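Local coordinates for protein Bacint_00347 (Bacteroides intestinalis DSM 17393, PDB 5MUM) that probably hydrolyses glycosidic bonds in rhamnose-containing glycans as a beta-propeller glycoside hydrolase of an intestinal Bacteroides, at residues Met100-Asp103 with Tyr107-Leu110; Asn120-Thr125 with Leu130-Lys135; Ser168-Leu173 with Glu221-Glu226. One frame throughout, in Å; residues are numbered along the deposited sequence.

Contact 1: residues Met100-Asp103 with Tyr107-Leu110; sequences MMLD and YLHL
Met100 sits opposite Leu110 in a non-hydrogen-bonded pair of a beta hairpin, Met100 CB lying 3.7 Å from Leu110 CD1. Met100 CG is tucked between the backbone N and the carbonyl carbon (chi1 83°), and a bend at chi3 brings Met100 CE to 3.9 Å from Leu108 CD2. Met101 pairs with His109 through two backbone bonds, Met101 N to His109 O at 3.0 Å and His109 N to Met101 O at 2.7 Å, its thioether on the other side of the sheet. Leu102 returns to the side of Met100 and lies alongside Leu108, Leu102 CD1 at 3.8 Å from Leu108 CG. Asp103 ends the pairing: Asp103 N donates to Tyr107 O (2.9 Å), an acceptor shared with His109 ND1. Asp103 OD1 takes Tyr107 N at 3.2 Å from well above the carboxylate plane, and Asp105 N also donates to it, so two N-H groups grip this oxygen inside the turn. Replacing Asp103 by alanine removes this carboxylate and would probably leave the amides of Tyr107 and Asp105 without that acceptor, setting the turn freer to shift. Leu108 and Leu110 are bonded through their backbones to Ser124 and Cys122. Met100, Leu102 and Leu108 pack on Tyr58 of strand 56-62, whereas Met101 and His109 meet Phe151 of strand 146-153, so the hairpin is sandwiched between neighbouring sheets.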
loop_
_atom_site.group_PDB
_atom_site.type_symbol
_atom_site.label_atom_id
_atom_site.label_comp_id
_atom_site.label_asym_id
_atom_site.label_seq_id
_atom_site.Cartn_x
_atom_site.Cartn_y
_atom_site.Cartn_z
ATOM N N MET A 100 -6.170 -7.941 -2.064
ATOM C CA MET A 100 -6.160 -9.167 -2.828
ATOM C C MET A 100 -4.781 -9.417 -3.396
ATOM O O MET A 100 -3.954 -8.504 -3.586
ATOM C CB MET A 100 -7.172 -9.104 -3.972
ATOM C CG MET A 100 -6.675 -8.402 -5.210
ATOM S SD MET A 100 -7.879 -8.054 -6.490
ATOM C CE MET A 100 -8.614 -9.637 -6.688
ATOM N N MET A 101 -4.560 -10.692 -3.671
ATOM C CA MET A 101 -3.362 -11.122 -4.349
ATOM C C MET A 101 -3.637 -12.490 -4.948
ATOM O O MET A 101 -4.545 -13.234 -4.489
ATOM C CB MET A 101 -2.199 -11.171 -3.346
ATOM C CG MET A 101 -0.830 -11.495 -3.913
ATOM S SD MET A 101 -0.349 -10.365 -5.196
ATOM C CE MET A 101 -0.400 -8.788 -4.344
ATOM N N LEU A 102 -2.901 -12.839 -5.994
ATOM C CA LEU A 102 -2.950 -14.210 -6.464
ATOM C C LEU A 102 -1.675 -14.901 -6.078
ATOM O O LEU A 102 -0.596 -14.295 -6.165
ATOM C CB LEU A 102 -3.123 -14.282 -7.979
ATOM C CG LEU A 102 -4.575 -14.123 -8.426
ATOM C CD1 LEU A 102 -5.037 -12.699 -8.281
ATOM C CD2 LEU A 102 -4.703 -14.552 -9.850
ATOM N N ASP A 103 -1.784 -16.165 -5.684
ATOM C CA ASP A 103 -0.605 -16.984 -5.464
ATOM C C ASP A 103 -0.105 -17.600 -6.772
ATOM O O ASP A 103 -0.703 -17.400 -7.826
ATOM C CB ASP A 103 -0.850 -18.024 -4.382
ATOM C CG ASP A 103 -1.856 -19.116 -4.786
ATOM O OD1 ASP A 103 -1.944 -19.504 -5.971
ATOM O OD2 ASP A 103 -2.547 -19.637 -3.865
ATOM N N TYR A 107 -4.693 -18.976 -7.472
ATOM C CA TYR A 107 -5.773 -18.785 -6.536
ATOM C C TYR A 107 -5.704 -17.350 -6.060
ATOM O O TYR A 107 -4.615 -16.842 -5.733
ATOM C CB TYR A 107 -5.703 -19.680 -5.312
ATOM C CG TYR A 107 -5.957 -21.118 -5.596
ATOM C CD1 TYR A 107 -4.921 -21.939 -6.018
ATOM C CD2 TYR A 107 -7.231 -21.658 -5.498
ATOM C CE1 TYR A 107 -5.131 -23.289 -6.303
ATOM C CE2 TYR A 107 -7.461 -23.017 -5.778
ATOM C CZ TYR A 107 -6.387 -23.806 -6.204
ATOM O OH TYR A 107 -6.549 -25.133 -6.494
ATOM N N LEU A 108 -6.872 -16.731 -6.016
ATOM C CA LEU A 108 -7.054 -15.413 -5.400
ATOM C C LEU A 108 -7.130 -15.568 -3.889
ATOM O O LEU A 108 -7.797 -16.484 -3.380
ATOM C CB LEU A 108 -8.348 -14.749 -5.866
ATOM C CG LEU A 108 -8.409 -14.217 -7.295
ATOM C CD1 LEU A 108 -8.403 -15.355 -8.311
ATOM C CD2 LEU A 108 -9.643 -13.357 -7.457
ATOM N N HIS A 109 -6.481 -14.645 -3.195
ATOM C CA HIS A 109 -6.529 -14.549 -1.757
ATOM C C HIS A 109 -7.073 -13.169 -1.476
ATOM O O HIS A 109 -6.576 -12.184 -2.007
ATOM C CB HIS A 109 -5.123 -14.661 -1.196
ATOM C CG HIS A 109 -4.560 -16.032 -1.280
ATOM N ND1 HIS A 109 -4.189 -16.618 -2.474
ATOM C CD2 HIS A 109 -4.266 -16.926 -0.314
ATOM C CE1 HIS A 109 -3.731 -17.837 -2.230
ATOM N NE2 HIS A 109 -3.752 -18.048 -0.931
ATOM N N LEU A 110 -8.061 -13.107 -0.620
ATOM C CA LEU A 110 -8.801 -11.873 -0.356
ATOM C C LEU A 110 -8.865 -11.700 1.121
ATOM O O LEU A 110 -9.146 -12.656 1.823
ATOM C CB LEU A 110 -10.243 -11.995 -0.845
ATOM C CG LEU A 110 -10.612 -11.507 -2.228
ATOM C CD1 LEU A 110 -10.383 -10.023 -2.324
ATOM C CD2 LEU A 110 -9.862 -12.293 -3.314
#

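Contact 2: residues Asn120-Thr125 with Leu130-Lys135; sequences NYCRST and LELGDK
The outer edge of a propeller blade is extended here, where the loop segment Leu130-Lys135 doubles back beside Asn120-Thr125 and bridges Ser124 to Leu132. Two backbone bonds hold the bridge. Gly133 N gives a nearly straight bond to Arg123 O (2.8 Å, 173° at the hydrogen), and Thr125 N reaches Glu131 O at 3.0 Å. Farther along, a water bridges the two backbones: it accepts from Arg123 N at 2.9 Å and lies within bonding distance of Asp134 O (2.8 Å). Lys135 CA then draws up to Tyr121 O at 3.2 Å in a CA-H...O contact.

Cys122 points at the loop, Cys122 CB lying 3.4 Å from Asp134 O; its sulfur is modelled in two conformers, so its meeting with Leu132 is doubtful. The isobutyl group of Leu132 also packs on Leu68 and Leu70 of strand 67-74. Lys135, extended beyond CG, runs alongside the side chain of Asn120 and points the same way. At the other end Thr125 OG1, placed between its backbone N and carbonyl carbon (chi1 51°), touches Glu131 CG at 3.4 Å. Arg123 turns away from the loop and forms a salt bridge with Glu136.

Backbone hydrogen bonds thus fasten the loop, directly at Arg123 and Thr125 and through water at Asp134. The apolar part falls mainly to Leu132, with a share for Cys122 that depends on its conformer, and the charged ends of Glu131 and Lys135 lie on the exposed margin.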
loop_
_atom_site.group_PDB
_atom_site.type_symbol
_atom_site.label_atom_id
_atom_site.label_comp_id
_atom_site.label_asym_id
_atom_site.label_seq_id
_atom_site.Cartn_x
_atom_site.Cartn_y
_atom_site.Cartn_z
ATOM N N ASN A 120 -10.982 -11.608 8.359
ATOM C CA ASN A 120 -11.767 -11.982 7.214
ATOM C C ASN A 120 -10.831 -12.281 6.038
ATOM O O ASN A 120 -10.250 -11.364 5.431
ATOM C CB ASN A 120 -12.662 -10.851 6.783
ATOM C CG ASN A 120 -13.603 -10.395 7.868
ATOM O OD1 ASN A 120 -13.735 -9.189 8.088
ATOM N ND2 ASN A 120 -14.273 -11.319 8.521
ATOM N N TYR A 121 -10.727 -13.550 5.721
ATOM C CA TYR A 121 -9.831 -14.037 4.714
ATOM C C TYR A 121 -10.483 -15.220 3.992
ATOM O O TYR A 121 -11.040 -16.122 4.632
ATOM C CB TYR A 121 -8.554 -14.498 5.380
ATOM C CG TYR A 121 -7.714 -15.389 4.510
ATOM C CD1 TYR A 121 -7.143 -14.909 3.350
ATOM C CD2 TYR A 121 -7.461 -16.705 4.873
ATOM C CE1 TYR A 121 -6.371 -15.705 2.544
ATOM C CE2 TYR A 121 -6.692 -17.517 4.054
ATOM C CZ TYR A 121 -6.163 -17.000 2.886
ATOM O OH TYR A 121 -5.384 -17.802 2.084
ATOM N N CYS A 122 -10.383 -15.246 2.674
ATOM C CA CYS A 122 -10.803 -16.420 1.955
ATOM C C CYS A 122 -10.082 -16.494 0.646
ATOM O O CYS A 122 -9.504 -15.497 0.146
ATOM C CB CYS A 122 -12.313 -16.419 1.746
ATOM S SG CYS A 122 -12.826 -15.046 0.716
ATOM N N ARG A 123 -10.127 -17.702 0.102
ATOM C CA ARG A 123 -9.508 -18.024 -1.168
ATOM C C ARG A 123 -10.558 -18.264 -2.254
ATOM O O ARG A 123 -11.705 -18.643 -1.964
ATOM C CB ARG A 123 -8.624 -19.255 -1.021
ATOM C CG ARG A 123 -7.388 -18.963 -0.209
ATOM C CD ARG A 123 -6.548 -20.183 0.023
ATOM N NE ARG A 123 -7.206 -21.051 0.982
ATOM C CZ ARG A 123 -6.797 -22.271 1.314
ATOM N NH1 ARG A 123 -5.722 -22.828 0.734
ATOM N NH2 ARG A 123 -7.496 -22.962 2.226
ATOM N N SER A 124 -10.171 -18.066 -3.506
ATOM C CA SER A 124 -11.012 -18.531 -4.606
ATOM C C SER A 124 -11.093 -20.066 -4.561
ATOM O O SER A 124 -10.228 -20.756 -4.003
ATOM C CB SER A 124 -10.538 -18.031 -5.991
ATOM O OG SER A 124 -9.268 -18.529 -6.345
ATOM N N THR A 125 -12.184 -20.585 -5.103
ATOM C CA THR A 125 -12.445 -22.034 -5.089
ATOM C C THR A 125 -11.610 -22.773 -6.123
ATOM O O THR A 125 -11.445 -23.993 -6.033
ATOM C CB THR A 125 -13.918 -22.304 -5.351
ATOM O OG1 THR A 125 -14.331 -21.604 -6.515
ATOM C CG2 THR A 125 -14.721 -21.781 -4.193
ATOM N N LEU A 130 -13.417 -16.144 -10.086
ATOM C CA LEU A 130 -14.042 -15.136 -9.258
ATOM C C LEU A 130 -15.150 -15.727 -8.418
ATOM O O LEU A 130 -16.273 -15.451 -8.623
ATOM C CB LEU A 130 -14.620 -14.043 -10.118
ATOM C CG LEU A 130 -13.687 -13.433 -11.138
ATOM C CD1 LEU A 130 -14.318 -12.284 -11.884
ATOM C CD2 LEU A 130 -12.372 -13.073 -10.511
ATOM N N GLU A 131 -14.803 -16.646 -7.581
ATOM C CA GLU A 131 -15.714 -17.295 -6.722
ATOM C C GLU A 131 -14.945 -17.553 -5.434
ATOM O O GLU A 131 -14.006 -18.244 -5.425
ATOM C CB GLU A 131 -16.172 -18.578 -7.373
ATOM C CG GLU A 131 -16.958 -19.518 -6.503
ATOM C CD GLU A 131 -18.429 -19.383 -6.729
ATOM O OE1 GLU A 131 -18.891 -19.671 -7.811
ATOM O OE2 GLU A 131 -19.119 -18.954 -5.825
ATOM N N LEU A 132 -15.407 -16.978 -4.355
ATOM C CA LEU A 132 -14.751 -17.150 -3.130
ATOM C C LEU A 132 -15.328 -18.196 -2.185
ATOM O O LEU A 132 -16.496 -18.331 -2.056
ATOM C CB LEU A 132 -14.674 -15.835 -2.396
ATOM C CG LEU A 132 -14.032 -14.658 -3.079
ATOM C CD1 LEU A 132 -14.272 -13.379 -2.301
ATOM C CD2 LEU A 132 -12.530 -14.929 -3.093
ATOM N N GLY A 133 -14.447 -18.912 -1.542
ATOM C CA GLY A 133 -14.840 -19.854 -0.512
ATOM C C GLY A 133 -15.266 -19.157 0.757
ATOM O O GLY A 133 -15.415 -17.935 0.820
ATOM N N ASP A 134 -15.448 -19.954 1.789
ATOM C CA ASP A 134 -15.819 -19.423 3.078
ATOM C C ASP A 134 -14.634 -18.774 3.755
ATOM O O ASP A 134 -13.498 -19.111 3.486
ATOM C CB ASP A 134 -16.301 -20.542 3.992
ATOM C CG ASP A 134 -17.566 -21.180 3.499
ATOM O OD1 ASP A 134 -18.438 -20.477 2.952
ATOM O OD2 ASP A 134 -17.696 -22.393 3.681
ATOM N N LYS A 135 -14.935 -17.899 4.703
ATOM C CA LYS A 135 -13.911 -17.296 5.535
ATOM C C LYS A 135 -13.149 -18.349 6.310
ATOM O O LYS A 135 -13.738 -19.287 6.869
ATOM C CB LYS A 135 -14.508 -16.248 6.485
ATOM C CG LYS A 135 -15.008 -15.023 5.751
ATOM C CD LYS A 135 -15.671 -14.007 6.697
ATOM C CE LYS A 135 -16.080 -12.759 5.917
ATOM N NZ LYS A 135 -16.889 -11.765 6.718
HETATM O O HOH W 1 -11.596 -19.683 1.572
#

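Contact 3: residues Ser168-Leu173 with Glu221-Glu226; sequences SGRGNL and ETWHVE
Trp223 and Arg170 meet at the protein surface with their side chains crossing at about a right angle while their flat ends lie almost parallel, the indole and guanidinium planes only 16° apart. The overlap is slight. The indole reaches over one face of the guanidinium with a single corner, Trp223 CH2, which stands 4.1 Å above the plane and is displaced toward its rim, on the side of NH2. The same carbon makes the nearest approaches of the contact, 3.9 Å from Arg170 CG and 3.5 Å from Gly169 O, and so meets aliphatic chain, charged end and backbone carbonyl together.

Torsions explain the approach. Arg170 is extended from CG to NE and then turns at its last torsion (chi4 -83°), which swings the guanidinium until its face lies under the ring corner. Trp223 sets CG anti to its carbonyl carbon (chi1 -59°), which with chi2 carries the six-membered ring toward the other loop. Each loop also has a local brace: Arg170 N donates weakly to Ser168 OG at 3.3 Å, and Thr222 OG1 accepts from His224 N at 3.0 Å in an ST turn that spans Trp223. Asn200 of strand 200-207 touches both Arg170 and Trp223.

Segment 168-173 leads into strand 172-179, and segment 221-226 into strand 228-236. Both join the second and third strands of consecutive four-stranded sheets, and the pair is a small surface contact between equivalent loops of adjacent blades, an arrangement that belongs to the beta-propeller fold.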
loop_
_atom_site.group_PDB
_atom_site.type_symbol
_atom_site.label_atom_id
_atom_site.label_comp_id
_atom_site.label_asym_id
_atom_site.label_seq_id
_atom_site.Cartn_x
_atom_site.Cartn_y
_atom_site.Cartn_z
ATOM N N SER A 168 -3.268 -6.522 21.677
ATOM C CA SER A 168 -2.504 -6.114 22.859
ATOM C C SER A 168 -2.794 -4.696 23.334
ATOM O O SER A 168 -2.279 -4.309 24.366
ATOM C CB SER A 168 -1.007 -6.191 22.565
ATOM O OG SER A 168 -0.580 -5.121 21.688
ATOM N N GLY A 169 -3.567 -3.922 22.577
ATOM C CA GLY A 169 -3.768 -2.511 22.858
ATOM C C GLY A 169 -2.894 -1.555 22.059
ATOM O O GLY A 169 -3.081 -0.349 22.146
ATOM N N ARG A 170 -1.934 -2.097 21.321
ATOM C CA ARG A 170 -1.086 -1.349 20.416
ATOM C C ARG A 170 -0.995 -2.139 19.105
ATOM O O ARG A 170 -0.917 -3.358 19.119
ATOM C CB ARG A 170 0.321 -1.180 20.997
ATOM C CG ARG A 170 0.493 0.042 21.880
ATOM C CD ARG A 170 1.894 0.129 22.465
ATOM N NE ARG A 170 1.916 1.038 23.614
ATOM C CZ ARG A 170 2.026 2.360 23.557
ATOM N NH1 ARG A 170 2.035 3.054 24.686
ATOM N NH2 ARG A 170 2.103 3.010 22.404
ATOM N N GLY A 171 -0.961 -1.424 17.983
ATOM C CA GLY A 171 -0.831 -2.058 16.696
ATOM C C GLY A 171 0.502 -2.738 16.603
ATOM O O GLY A 171 1.529 -2.124 16.865
ATOM N N ASN A 172 0.487 -4.009 16.252
ATOM C CA ASN A 172 1.677 -4.806 16.155
ATOM C C ASN A 172 1.701 -5.480 14.788
ATOM O O ASN A 172 0.689 -6.022 14.328
ATOM C CB ASN A 172 1.713 -5.847 17.295
ATOM C CG ASN A 172 2.895 -6.776 17.182
ATOM O OD1 ASN A 172 4.033 -6.321 17.166
ATOM N ND2 ASN A 172 2.643 -8.036 17.002
ATOM N N LEU A 173 2.870 -5.461 14.154
ATOM C CA LEU A 173 3.051 -6.081 12.843
ATOM C C LEU A 173 3.089 -7.597 12.979
ATOM O O LEU A 173 3.958 -8.143 13.629
ATOM C CB LEU A 173 4.285 -5.530 12.147
ATOM C CG LEU A 173 4.541 -5.892 10.676
ATOM C CD1 LEU A 173 5.639 -5.054 10.086
ATOM C CD2 LEU A 173 4.853 -7.371 10.494
ATOM N N GLU A 221 5.014 8.672 18.965
ATOM C CA GLU A 221 5.317 8.598 20.371
ATOM C C GLU A 221 4.081 8.445 21.229
ATOM O O GLU A 221 4.114 7.667 22.183
ATOM C CB GLU A 221 6.133 9.800 20.908
ATOM C CG GLU A 221 7.624 9.726 20.663
ATOM C CD GLU A 221 8.260 8.365 20.879
ATOM O OE1 GLU A 221 8.534 8.006 22.046
ATOM O OE2 GLU A 221 8.554 7.682 19.865
ATOM N N THR A 222 3.002 9.135 20.880
ATOM C CA THR A 222 1.782 9.073 21.688
ATOM C C THR A 222 0.689 8.512 20.792
ATOM O O THR A 222 0.984 7.920 19.737
ATOM C CB THR A 222 1.418 10.469 22.228
ATOM O OG1 THR A 222 0.884 11.286 21.155
ATOM C CG2 THR A 222 2.639 11.093 22.924
ATOM N N TRP A 223 -0.562 8.736 21.148
ATOM C CA TRP A 223 -1.658 8.300 20.278
ATOM C C TRP A 223 -1.903 9.300 19.168
ATOM O O TRP A 223 -2.555 8.954 18.195
ATOM C CB TRP A 223 -2.962 8.079 21.060
ATOM C CG TRP A 223 -2.829 7.026 22.171
ATOM C CD1 TRP A 223 -2.977 7.234 23.499
ATOM C CD2 TRP A 223 -2.544 5.629 22.019
ATOM N NE1 TRP A 223 -2.792 6.066 24.198
ATOM C CE2 TRP A 223 -2.498 5.070 23.318
ATOM C CE3 TRP A 223 -2.297 4.799 20.918
ATOM C CZ2 TRP A 223 -2.243 3.722 23.543
ATOM C CZ3 TRP A 223 -2.041 3.459 21.144
ATOM C CH2 TRP A 223 -2.009 2.930 22.444
ATOM N N HIS A 224 -1.377 10.519 19.303
ATOM C CA HIS A 224 -1.719 11.596 18.416
ATOM C C HIS A 224 -0.811 11.619 17.180
ATOM O O HIS A 224 0.403 11.498 17.289
ATOM C CB HIS A 224 -1.564 12.932 19.099
ATOM C CG HIS A 224 -2.464 13.127 20.271
ATOM N ND1 HIS A 224 -3.658 13.812 20.188
ATOM C CD2 HIS A 224 -2.330 12.757 21.564
ATOM C CE1 HIS A 224 -4.225 13.845 21.382
ATOM N NE2 HIS A 224 -3.440 13.211 22.234
ATOM N N VAL A 225 -1.420 11.860 16.033
ATOM C CA VAL A 225 -0.718 11.870 14.764
ATOM C C VAL A 225 0.469 12.843 14.704
ATOM O O VAL A 225 1.459 12.579 14.025
ATOM C CB VAL A 225 -1.691 12.147 13.607
ATOM C CG1 VAL A 225 -2.164 13.590 13.660
ATOM C CG2 VAL A 225 -1.038 11.798 12.262
ATOM N N GLU A 226 0.399 13.951 15.442
ATOM C CA GLU A 226 1.479 14.946 15.380
ATOM C C GLU A 226 2.758 14.385 15.993
ATOM O O GLU A 226 3.806 14.974 15.831
ATOM C CB GLU A 226 1.102 16.271 16.041
ATOM C CG GLU A 226 0.675 16.158 17.472
ATOM C CD GLU A 226 -0.841 16.075 17.633
ATOM O OE1 GLU A 226 -1.501 15.407 16.797
ATOM O OE2 GLU A 226 -1.368 16.663 18.631
#

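In the fold
The three contacts follow one another along the chain, each closing before the next opens. Contacts 1 and 2 reach the same three-stranded sheet: contact 1 pairs strands 98-102 and 108-112, and contact 2 adds a loop to the edge strand 121-123, which is the next neighbour of 108-112. Their centres are about 9 Å apart, and they touch directly. Contact 3 stands apart, its centre about 29 Å from that of contact 1 and about 31 Å from that of contact 2, and joins two later sheets. Contact 1 thus lies within one blade of the propeller, contact 2 at the edge of that blade, and contact 3 between two successive blades.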